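Local coordinates for protein L-ribulose 3-epimerase (Mesorhizobium loti, PDB 3VYL) that epimerises ketoses at C3, interconverting L-ribulose and L-xylulose most efficiently, with a bound manganese ion in a TIM barrel, at residues 102-113 with 143-154; 239-247 with 258-269. All blocks are in the same frame, centred on the assembly; numbering follows the deposited sequence.

Interaction 1: 102-113 with 143-154; sequences KVAGILSAGHGL and TLNLEIVNRFES. With MN (manganese (II) ion), chain I.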
loop_
_atom_site.group_PDB
_atom_site.type_symbol
_atom_site.label_atom_id
_atom_site.label_comp_id
_atom_site.label_asym_id
_atom_site.label_seq_id
_atom_site.Cartn_x
_atom_site.Cartn_y
_atom_site.Cartn_z
ATOM N N LYS A 102 -33.651 5.087 -3.035
ATOM C CA LYS A 102 -32.941 3.797 -3.036
ATOM C C LYS A 102 -33.441 2.775 -1.998
ATOM O O LYS A 102 -33.552 3.086 -0.806
ATOM C CB LYS A 102 -31.435 4.006 -2.808
ATOM C CG LYS A 102 -30.767 5.034 -3.696
ATOM C CD LYS A 102 -29.280 5.125 -3.402
ATOM C CE LYS A 102 -28.580 6.075 -4.366
ATOM N NZ LYS A 102 -28.583 5.585 -5.774
ATOM N N VAL A 103 -33.717 1.560 -2.468
ATOM C CA VAL A 103 -33.823 0.383 -1.602
ATOM C C VAL A 103 -32.561 -0.461 -1.810
ATOM O O VAL A 103 -32.320 -0.963 -2.914
ATOM C CB VAL A 103 -35.081 -0.478 -1.893
ATOM C CG1 VAL A 103 -35.053 -1.769 -1.084
ATOM C CG2 VAL A 103 -36.354 0.288 -1.571
ATOM N N ALA A 104 -31.802 -0.677 -0.752
ATOM C CA ALA A 104 -30.538 -1.387 -0.809
ATOM C C ALA A 104 -30.435 -2.568 0.169
ATOM O O ALA A 104 -31.361 -2.884 0.833
ATOM C CB ALA A 104 -29.403 -0.409 -0.610
ATOM N N GLY A 105 -29.300 -3.232 0.234
ATOM C CA GLY A 105 -29.139 -4.336 1.139
ATOM C C GLY A 105 -29.077 -5.653 0.439
ATOM O O GLY A 105 -28.839 -5.707 -0.731
ATOM N N ILE A 106 -29.263 -6.722 1.183
ATOM C CA ILE A 106 -29.252 -8.037 0.600
ATOM C C ILE A 106 -30.636 -8.370 0.180
ATOM O O ILE A 106 -31.484 -8.637 0.952
ATOM C CB ILE A 106 -28.762 -9.074 1.600
ATOM C CG1 ILE A 106 -27.577 -8.538 2.366
ATOM C CG2 ILE A 106 -28.296 -10.317 0.896
ATOM C CD1 ILE A 106 -26.760 -9.641 2.939
ATOM N N LEU A 107 -30.812 -8.335 -1.113
ATOM C CA LEU A 107 -32.078 -8.312 -1.748
ATOM C C LEU A 107 -32.202 -9.492 -2.622
ATOM O O LEU A 107 -33.210 -9.705 -3.202
ATOM C CB LEU A 107 -32.123 -7.079 -2.610
ATOM C CG LEU A 107 -32.787 -5.819 -2.111
ATOM C CD1 LEU A 107 -32.383 -5.382 -0.748
ATOM C CD2 LEU A 107 -32.520 -4.711 -3.074
ATOM N N SER A 108 -31.143 -10.250 -2.738
ATOM C CA SER A 108 -31.095 -11.338 -3.724
ATOM C C SER A 108 -31.237 -12.743 -3.166
ATOM O O SER A 108 -31.409 -13.695 -3.926
ATOM C CB SER A 108 -29.777 -11.260 -4.484
ATOM O OG SER A 108 -28.737 -10.824 -3.623
ATOM N N ALA A 109 -31.125 -12.879 -1.851
ATOM C CA ALA A 109 -31.103 -14.177 -1.194
ATOM C C ALA A 109 -31.081 -13.951 0.310
ATOM O O ALA A 109 -30.983 -12.800 0.764
ATOM C CB ALA A 109 -29.879 -14.956 -1.631
ATOM N N GLY A 110 -31.184 -15.016 1.098
ATOM C CA GLY A 110 -31.195 -14.845 2.552
ATOM C C GLY A 110 -29.897 -14.257 3.083
ATOM O O GLY A 110 -28.820 -14.654 2.651
ATOM N N HIS A 111 -30.010 -13.296 4.000
ATOM C CA HIS A 111 -28.869 -12.772 4.777
ATOM C C HIS A 111 -28.423 -13.747 5.843
ATOM O O HIS A 111 -29.126 -13.979 6.830
ATOM C CB HIS A 111 -29.230 -11.433 5.427
ATOM C CG HIS A 111 -28.055 -10.727 6.088
ATOM N ND1 HIS A 111 -28.215 -9.727 6.982
ATOM C CD2 HIS A 111 -26.679 -10.906 5.950
ATOM C CE1 HIS A 111 -27.008 -9.280 7.382
ATOM N NE2 HIS A 111 -26.071 -10.008 6.756
ATOM N N GLY A 112 -27.251 -14.336 5.660
ATOM C CA GLY A 112 -26.744 -15.275 6.649
ATOM C C GLY A 112 -25.877 -16.348 6.036
ATOM O O GLY A 112 -25.756 -16.428 4.813
ATOM N N LEU A 113 -25.262 -17.165 6.895
ATOM C CA LEU A 113 -24.483 -18.306 6.442
ATOM C C LEU A 113 -25.428 -19.400 5.980
ATOM O O LEU A 113 -26.287 -19.848 6.738
ATOM C CB LEU A 113 -23.542 -18.819 7.537
ATOM C CG LEU A 113 -22.690 -20.056 7.188
ATOM C CD1 LEU A 113 -21.895 -19.893 5.900
ATOM C CD2 LEU A 113 -21.746 -20.388 8.330
ATOM N N THR A 143 -34.965 2.959 -7.007
ATOM C CA THR A 143 -34.051 1.990 -7.619
ATOM C C THR A 143 -33.824 0.800 -6.686
ATOM O O THR A 143 -33.936 0.936 -5.468
ATOM C CB THR A 143 -32.705 2.665 -7.901
ATOM O OG1 THR A 143 -32.248 3.314 -6.701
ATOM C CG2 THR A 143 -32.864 3.710 -8.998
ATOM N N LEU A 144 -33.541 -0.369 -7.250
ATOM C CA LEU A 144 -33.090 -1.509 -6.446
ATOM C C LEU A 144 -31.566 -1.676 -6.566
ATOM O O LEU A 144 -31.029 -1.876 -7.665
ATOM C CB LEU A 144 -33.785 -2.817 -6.854
ATOM C CG LEU A 144 -35.291 -3.121 -6.731
ATOM C CD1 LEU A 144 -35.550 -4.572 -7.123
ATOM C CD2 LEU A 144 -35.887 -2.825 -5.358
ATOM N N ASN A 145 -30.875 -1.593 -5.435
ATOM C CA ASN A 145 -29.429 -1.790 -5.408
ATOM C C ASN A 145 -29.064 -3.040 -4.633
ATOM O O ASN A 145 -29.227 -3.102 -3.414
ATOM C CB ASN A 145 -28.727 -0.563 -4.834
ATOM C CG ASN A 145 -29.331 0.728 -5.338
ATOM O OD1 ASN A 145 -30.420 1.116 -4.908
ATOM N ND2 ASN A 145 -28.639 1.393 -6.265
ATOM N N LEU A 146 -28.580 -4.032 -5.372
ATOM C CA LEU A 146 -28.240 -5.343 -4.847
ATOM C C LEU A 146 -26.927 -5.331 -4.067
ATOM O O LEU A 146 -25.871 -5.129 -4.677
ATOM C CB LEU A 146 -28.120 -6.306 -6.020
ATOM C CG LEU A 146 -29.319 -7.167 -6.413
ATOM C CD1 LEU A 146 -30.654 -6.433 -6.367
ATOM C CD2 LEU A 146 -29.066 -7.781 -7.777
ATOM N N GLU A 147 -26.974 -5.534 -2.739
ATOM C CA GLU A 147 -25.722 -5.564 -1.965
ATOM C C GLU A 147 -24.967 -6.843 -2.206
ATOM O O GLU A 147 -25.522 -7.947 -2.153
ATOM C CB GLU A 147 -25.868 -5.293 -0.460
ATOM C CG GLU A 147 -24.535 -4.871 0.172
ATOM C CD GLU A 147 -24.596 -4.475 1.645
ATOM O OE1 GLU A 147 -25.689 -4.432 2.234
ATOM O OE2 GLU A 147 -23.532 -4.196 2.234
ATOM N N ILE A 148 -23.690 -6.655 -2.510
ATOM C CA ILE A 148 -22.737 -7.725 -2.735
ATOM C C ILE A 148 -22.019 -7.960 -1.416
ATOM O O ILE A 148 -21.417 -7.041 -0.862
ATOM C CB ILE A 148 -21.727 -7.301 -3.806
ATOM C CG1 ILE A 148 -22.461 -6.805 -5.055
ATOM C CG2 ILE A 148 -20.764 -8.436 -4.122
ATOM C CD1 ILE A 148 -23.355 -7.833 -5.735
ATOM N N VAL A 149 -22.094 -9.185 -0.911
ATOM C CA VAL A 149 -21.603 -9.473 0.438
ATOM C C VAL A 149 -20.651 -10.662 0.485
ATOM O O VAL A 149 -20.542 -11.421 -0.486
ATOM C CB VAL A 149 -22.761 -9.654 1.463
ATOM C CG1 VAL A 149 -23.569 -8.369 1.584
ATOM C CG2 VAL A 149 -23.658 -10.813 1.086
ATOM N N ASN A 150 -19.975 -10.819 1.620
ATOM C CA ASN A 150 -18.998 -11.882 1.776
ATOM C C ASN A 150 -19.653 -13.252 1.921
ATOM O O ASN A 150 -20.827 -13.357 2.276
ATOM C CB ASN A 150 -18.059 -11.571 2.948
ATOM C CG ASN A 150 -18.717 -11.771 4.296
ATOM O OD1 ASN A 150 -18.946 -12.907 4.724
ATOM N ND2 ASN A 150 -19.014 -10.670 4.979
ATOM N N ARG A 151 -18.871 -14.292 1.647
ATOM C CA ARG A 151 -19.328 -15.680 1.662
ATOM C C ARG A 151 -20.179 -16.080 2.868
ATOM O O ARG A 151 -21.075 -16.903 2.729
ATOM C CB ARG A 151 -18.132 -16.608 1.569
ATOM C CG ARG A 151 -17.086 -16.378 2.640
ATOM C CD ARG A 151 -15.762 -16.958 2.213
ATOM N NE ARG A 151 -15.234 -16.302 1.015
ATOM C CZ ARG A 151 -14.091 -16.640 0.430
ATOM N NH1 ARG A 151 -13.351 -17.636 0.928
ATOM N NH2 ARG A 151 -13.686 -15.985 -0.649
ATOM N N PHE A 152 -19.876 -15.506 4.035
ATOM C CA PHE A 152 -20.564 -15.835 5.287
ATOM C C PHE A 152 -21.916 -15.146 5.469
ATOM O O PHE A 152 -22.659 -15.494 6.388
ATOM C CB PHE A 152 -19.675 -15.527 6.502
ATOM C CG PHE A 152 -18.317 -16.192 6.452
ATOM C CD1 PHE A 152 -18.174 -17.545 6.770
ATOM C CD2 PHE A 152 -17.193 -15.464 6.109
ATOM C CE1 PHE A 152 -16.937 -18.158 6.732
ATOM C CE2 PHE A 152 -15.945 -16.071 6.063
ATOM C CZ PHE A 152 -15.813 -17.421 6.369
ATOM N N GLU A 153 -22.251 -14.210 4.609
ATOM C CA GLU A 153 -23.517 -13.545 4.699
ATOM C C GLU A 153 -24.530 -13.837 3.580
ATOM O O GLU A 153 -25.690 -13.601 3.729
ATOM C CB GLU A 153 -23.274 -12.078 4.911
ATOM C CG GLU A 153 -22.362 -11.808 6.083
ATOM C CD GLU A 153 -22.495 -10.432 6.624
ATOM O OE1 GLU A 153 -23.532 -9.862 6.463
ATOM O OE2 GLU A 153 -21.576 -9.890 7.195
ATOM N N SER A 154 -24.068 -14.354 2.467
ATOM C CA SER A 154 -24.918 -14.866 1.442
ATOM C C SER A 154 -24.123 -15.862 0.664
ATOM O O SER A 154 -22.933 -15.830 0.687
ATOM C CB SER A 154 -25.359 -13.773 0.502
ATOM O OG SER A 154 -26.228 -14.269 -0.475
HETATM MN MN MN I . -23.167 -2.909 3.853
HETATM O O HOH W 1 -29.342 3.626 -7.497
HETATM O O HOH W 2 -28.400 -8.192 -2.742
HETATM O O HOH W 3 -26.810 -12.550 -2.958
HETATM O O HOH W 4 -23.650 -17.508 3.303
HETATM O O HOH W 5 -24.028 -4.622 5.246
#

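Interaction 2: 239-247 with 258-269; sequences SFESFSSEI and IWRNLWTDNMAL. With MN (manganese (II) ion), chain I.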
loop_
_atom_site.group_PDB
_atom_site.type_symbol
_atom_site.label_atom_id
_atom_site.label_comp_id
_atom_site.label_asym_id
_atom_site.label_seq_id
_atom_site.Cartn_x
_atom_site.Cartn_y
_atom_site.Cartn_z
ATOM N N SER A 239 -22.391 5.673 2.044
ATOM C CA SER A 239 -22.595 5.817 3.479
ATOM C C SER A 239 -21.614 5.062 4.332
ATOM O O SER A 239 -21.161 3.984 3.964
ATOM C CB SER A 239 -24.007 5.406 3.858
ATOM O OG SER A 239 -24.884 6.404 3.407
ATOM N N PHE A 240 -21.320 5.650 5.484
ATOM C CA PHE A 240 -20.479 5.044 6.496
ATOM C C PHE A 240 -21.249 3.977 7.262
ATOM O O PHE A 240 -22.417 4.167 7.585
ATOM C CB PHE A 240 -19.983 6.132 7.443
ATOM C CG PHE A 240 -19.240 5.611 8.637
ATOM C CD1 PHE A 240 -18.151 4.741 8.484
ATOM C CD2 PHE A 240 -19.606 6.009 9.915
ATOM C CE1 PHE A 240 -17.452 4.282 9.584
ATOM C CE2 PHE A 240 -18.912 5.543 11.016
ATOM C CZ PHE A 240 -17.830 4.684 10.849
ATOM N N GLU A 241 -20.582 2.867 7.563
ATOM C CA GLU A 241 -21.208 1.696 8.195
ATOM C C GLU A 241 -20.252 1.130 9.264
ATOM O O GLU A 241 -19.081 0.868 8.994
ATOM C CB GLU A 241 -21.520 0.642 7.120
ATOM C CG GLU A 241 -22.586 -0.391 7.463
ATOM C CD GLU A 241 -22.754 -1.478 6.394
ATOM O OE1 GLU A 241 -23.655 -2.326 6.542
ATOM O OE2 GLU A 241 -22.009 -1.518 5.401
ATOM N N SER A 242 -20.687 1.108 10.511
ATOM C CA SER A 242 -19.951 0.511 11.612
ATOM C C SER A 242 -20.930 0.127 12.698
ATOM O O SER A 242 -21.785 0.888 13.020
ATOM C CB SER A 242 -18.951 1.512 12.136
ATOM O OG SER A 242 -18.104 0.976 13.088
ATOM N N PHE A 243 -20.809 -1.038 13.299
ATOM C CA PHE A 243 -21.803 -1.440 14.287
ATOM C C PHE A 243 -21.202 -1.811 15.644
ATOM O O PHE A 243 -20.000 -2.135 15.746
ATOM C CB PHE A 243 -22.697 -2.558 13.730
ATOM C CG PHE A 243 -23.405 -2.201 12.436
ATOM C CD1 PHE A 243 -24.196 -1.045 12.337
ATOM C CD2 PHE A 243 -23.297 -3.028 11.318
ATOM C CE1 PHE A 243 -24.847 -0.724 11.148
ATOM C CE2 PHE A 243 -23.952 -2.712 10.132
ATOM C CZ PHE A 243 -24.729 -1.566 10.048
ATOM N N SER A 244 -22.049 -1.727 16.676
ATOM C CA SER A 244 -21.699 -2.073 18.058
ATOM C C SER A 244 -22.730 -3.011 18.661
ATOM O O SER A 244 -23.944 -2.747 18.597
ATOM C CB SER A 244 -21.610 -0.815 18.931
ATOM O OG SER A 244 -21.816 -1.106 20.311
ATOM N N SER A 245 -22.225 -4.094 19.253
ATOM C CA SER A 245 -23.014 -5.077 20.014
ATOM C C SER A 245 -23.978 -4.383 20.978
ATOM O O SER A 245 -25.129 -4.798 21.129
ATOM C CB SER A 245 -22.066 -5.985 20.809
ATOM O OG SER A 245 -22.652 -7.229 21.122
ATOM N N GLU A 246 -23.507 -3.316 21.577
ATOM C CA GLU A 246 -24.251 -2.517 22.508
ATOM C C GLU A 246 -25.459 -1.864 21.909
ATOM O O GLU A 246 -26.431 -1.656 22.580
ATOM C CB GLU A 246 -23.346 -1.473 23.093
ATOM C CG GLU A 246 -22.213 -2.041 23.923
ATOM C CD GLU A 246 -22.681 -2.967 25.004
ATOM O OE1 GLU A 246 -21.886 -3.349 25.863
ATOM O OE2 GLU A 246 -23.854 -3.332 24.978
ATOM N N ILE A 247 -25.376 -1.452 20.665
ATOM C CA ILE A 247 -26.481 -0.770 20.034
ATOM C C ILE A 247 -27.415 -1.580 19.133
ATOM O O ILE A 247 -28.606 -1.398 19.152
ATOM C CB ILE A 247 -25.954 0.435 19.281
ATOM C CG1 ILE A 247 -25.301 1.373 20.256
ATOM C CG2 ILE A 247 -27.071 1.133 18.564
ATOM C CD1 ILE A 247 -24.324 2.309 19.619
ATOM N N ILE A 258 -20.853 -9.737 15.493
ATOM C CA ILE A 258 -20.235 -8.687 16.284
ATOM C C ILE A 258 -20.068 -9.182 17.711
ATOM O O ILE A 258 -21.020 -9.173 18.500
ATOM C CB ILE A 258 -21.057 -7.390 16.291
ATOM C CG1 ILE A 258 -21.434 -6.992 14.872
ATOM C CG2 ILE A 258 -20.298 -6.277 17.014
ATOM C CD1 ILE A 258 -22.574 -6.007 14.849
ATOM N N TRP A 259 -18.848 -9.596 18.027
ATOM C CA TRP A 259 -18.521 -10.222 19.290
ATOM C C TRP A 259 -17.817 -9.269 20.199
ATOM O O TRP A 259 -17.753 -9.473 21.419
ATOM C CB TRP A 259 -17.590 -11.386 19.022
ATOM C CG TRP A 259 -18.146 -12.406 18.066
ATOM C CD1 TRP A 259 -17.470 -13.068 17.044
ATOM C CD2 TRP A 259 -19.525 -12.934 18.017
ATOM N NE1 TRP A 259 -18.306 -13.950 16.400
ATOM C CE2 TRP A 259 -19.550 -13.912 16.934
ATOM C CE3 TRP A 259 -20.690 -12.699 18.738
ATOM C CZ2 TRP A 259 -20.696 -14.614 16.612
ATOM C CZ3 TRP A 259 -21.838 -13.414 18.399
ATOM C CH2 TRP A 259 -21.840 -14.345 17.363
ATOM N N ARG A 260 -17.247 -8.235 19.600
ATOM C CA ARG A 260 -16.438 -7.283 20.316
ATOM C C ARG A 260 -16.716 -5.933 19.715
ATOM O O ARG A 260 -17.004 -5.817 18.521
ATOM C CB ARG A 260 -14.942 -7.640 20.240
ATOM C CG ARG A 260 -14.355 -7.626 18.849
ATOM C CD ARG A 260 -13.000 -8.302 18.756
ATOM N NE ARG A 260 -12.567 -8.261 17.361
ATOM C CZ ARG A 260 -11.641 -7.439 16.874
ATOM N NH1 ARG A 260 -10.987 -6.607 17.675
ATOM N NH2 ARG A 260 -11.353 -7.477 15.587
ATOM N N ASN A 261 -16.669 -4.908 20.548
ATOM C CA ASN A 261 -16.940 -3.580 20.070
ATOM C C ASN A 261 -15.681 -2.730 20.026
ATOM O O ASN A 261 -14.900 -2.662 20.995
ATOM C CB ASN A 261 -18.074 -2.939 20.871
ATOM C CG ASN A 261 -19.398 -3.648 20.656
ATOM O OD1 ASN A 261 -19.692 -4.105 19.545
ATOM N ND2 ASN A 261 -20.206 -3.745 21.711
ATOM N N LEU A 262 -15.495 -2.101 18.872
ATOM C CA LEU A 262 -14.260 -1.419 18.545
ATOM C C LEU A 262 -14.296 0.062 18.895
ATOM O O LEU A 262 -13.276 0.739 18.853
ATOM C CB LEU A 262 -13.946 -1.629 17.062
ATOM C CG LEU A 262 -13.278 -2.969 16.747
ATOM C CD1 LEU A 262 -14.201 -4.146 17.013
ATOM C CD2 LEU A 262 -12.828 -2.970 15.297
ATOM N N TRP A 263 -15.484 0.545 19.237
ATOM C CA TRP A 263 -15.677 1.907 19.693
ATOM C C TRP A 263 -16.731 1.942 20.759
ATOM O O TRP A 263 -17.490 0.988 20.934
ATOM C CB TRP A 263 -16.059 2.825 18.525
ATOM C CG TRP A 263 -17.206 2.306 17.688
ATOM C CD1 TRP A 263 -17.129 1.532 16.539
ATOM C CD2 TRP A 263 -18.647 2.505 17.914
ATOM N NE1 TRP A 263 -18.379 1.249 16.048
ATOM C CE2 TRP A 263 -19.333 1.793 16.822
ATOM C CE3 TRP A 263 -19.413 3.184 18.866
ATOM C CZ2 TRP A 263 -20.718 1.770 16.711
ATOM C CZ3 TRP A 263 -20.816 3.143 18.745
ATOM C CH2 TRP A 263 -21.448 2.452 17.697
ATOM N N THR A 264 -16.782 3.061 21.474
ATOM C CA THR A 264 -17.755 3.299 22.546
ATOM C C THR A 264 -18.434 4.629 22.308
ATOM O O THR A 264 -19.585 4.819 22.677
ATOM C CB THR A 264 -17.067 3.374 23.914
ATOM O OG1 THR A 264 -15.868 4.162 23.798
ATOM C CG2 THR A 264 -16.702 1.980 24.419
ATOM N N ASP A 265 -17.709 5.546 21.675
ATOM C CA ASP A 265 -18.177 6.907 21.456
ATOM C C ASP A 265 -18.535 7.099 19.988
ATOM O O ASP A 265 -17.662 7.382 19.161
ATOM C CB ASP A 265 -17.082 7.886 21.886
ATOM C CG ASP A 265 -17.462 9.341 21.680
ATOM O OD1 ASP A 265 -16.583 10.193 21.921
ATOM O OD2 ASP A 265 -18.616 9.642 21.282
ATOM N N ASN A 266 -19.815 6.962 19.664
ATOM C CA ASN A 266 -20.235 7.042 18.267
ATOM C C ASN A 266 -20.353 8.428 17.651
ATOM O O ASN A 266 -20.523 8.537 16.435
ATOM C CB ASN A 266 -21.514 6.246 17.999
ATOM C CG ASN A 266 -22.642 6.598 18.937
ATOM O OD1 ASN A 266 -23.780 6.235 18.685
ATOM N ND2 ASN A 266 -22.334 7.274 20.023
ATOM N N MET A 267 -20.271 9.480 18.460
ATOM C CA MET A 267 -20.180 10.809 17.878
ATOM C C MET A 267 -18.770 10.999 17.336
ATOM O O MET A 267 -18.601 11.467 16.212
ATOM C CB MET A 267 -20.532 11.919 18.871
ATOM C CG MET A 267 -20.499 13.320 18.264
ATOM S SD MET A 267 -21.497 13.502 16.763
ATOM C CE MET A 267 -23.160 13.592 17.415
ATOM N N ALA A 268 -17.769 10.628 18.135
ATOM C CA ALA A 268 -16.378 10.714 17.710
ATOM C C ALA A 268 -16.187 9.886 16.438
ATOM O O ALA A 268 -15.665 10.371 15.439
ATOM C CB ALA A 268 -15.445 10.237 18.811
ATOM N N LEU A 269 -16.660 8.645 16.489
ATOM C CA LEU A 269 -16.636 7.745 15.363
ATOM C C LEU A 269 -17.249 8.381 14.115
ATOM O O LEU A 269 -16.648 8.330 13.043
ATOM C CB LEU A 269 -17.344 6.431 15.718
ATOM C CG LEU A 269 -17.469 5.420 14.577
ATOM C CD1 LEU A 269 -16.213 4.565 14.480
ATOM C CD2 LEU A 269 -18.714 4.569 14.738
HETATM MN MN MN I . -23.167 -2.909 3.853
HETATM O O HOH W 5 -24.028 -4.622 5.246
#

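Interaction 1: 102-113 with 143-154
V103 pairs with L144 and K102 with T143 as neighbouring parallel strands whose axes, 4.9 Å apart at closest approach, run at 23° to each other. V103 N donates to T143 O, and V103 O accepts from N145 N at 3.0 Å in a nearly straight bond. E147 N then bonds to G105 O, at the corner where segment 102-113 turns. These are strands four and five of the TIM barrel, joined through helix 120-139. K102 and T143 lie side by side and point the same way. Water 1 accepts hydrogen bonds from K102 NZ and N145 ND2 and also bonds T143 OG1; K102 NZ bonds G203 O too, and T143 OG1 bonds R101 O. On the other sheet face V103 CB meets L144 CD2 at 4.3 Å. Further along, I106 CD1 reaches both methyls of V149, the two side chains crossing at about a right angle. H111 and E153 run alongside each other, pointing the same way. H111 NE2 donates to E153 OE1 at 2.6 Å, in the plane of the imidazole but on the anti side of the carboxylate and tilted out of its plane. The two planes are 26° apart. G112 N bonds to E153 O from above its carbonyl plane, so E153 is gripped by both side chain and backbone. E147 CG stands anti to the backbone N (chi1 -161°), and the extended chain brings OE2 to the manganese at 2.1 Å. The strand bonds thus fix the backbone of a metal ligand, and the bond to E153 holds the H111 ring in its orientation.

Interaction 2: 239-247 with 258-269
The W263 indole is sandwiched between S244 CB on one face and L269 CD2, from its own segment, on the opposite face. Both sit toward the rim. S244 CB makes a CH-pi contact, 3.8 Å from the centroid of the six-membered ring of W263. I247 CD1 comes in at the ring edge, 3.5 Å from W263 CH2, with the two side chains at about a right angle. W263 NE1 donates to S242 OG at 3.0 Å, but the bond is bent (134°) and the oxygen lies 29° out of the ring plane. S242 OG also bonds R212 O. The F240 ring meets L269 CG with its edge, at 3.8 Å from CZ. F240 belongs to the eighth strand of the TIM barrel, and L269 to the C-terminal helix 266-292, which comes after the short helix 250-255. The contact therefore ties the end of the last strand to the loop and first turn of the last helix. D265 is the N-cap there, its OD2 accepting from M267 N. An alanine in place of W263 would probably leave S242 OG without its indole donor and open a gap between S244 and L269. F243 CB touches I258 CD1 at 3.6 Å, while the F243 ring meets H7 edge-to-face. E241 turns from this packing to the manganese. Its CG is anti to the backbone N (chi1 -159°), and OE2 binds the metal at 2.4 Å.

Interactions 1 and 2 meet at the manganese ion. Their centres are about 21 Å apart and their nearest atoms about 4 Å, and they do not touch directly. Each supplies one carboxylate: E147 from strand 143-147 and E241 from the C-terminal end of strand 238-240. D180 and H206 complete the set of protein ligands. Water 5 is shared, lying 2.4 Å from the manganese and donating to E241 OE1 at 2.7 Å. Strands 143-147 and 238-240 are the fifth and eighth of one closed barrel. Both contacts also reach the second subunit, where R151 O bonds W259 NE1 of that neighbouring subunit.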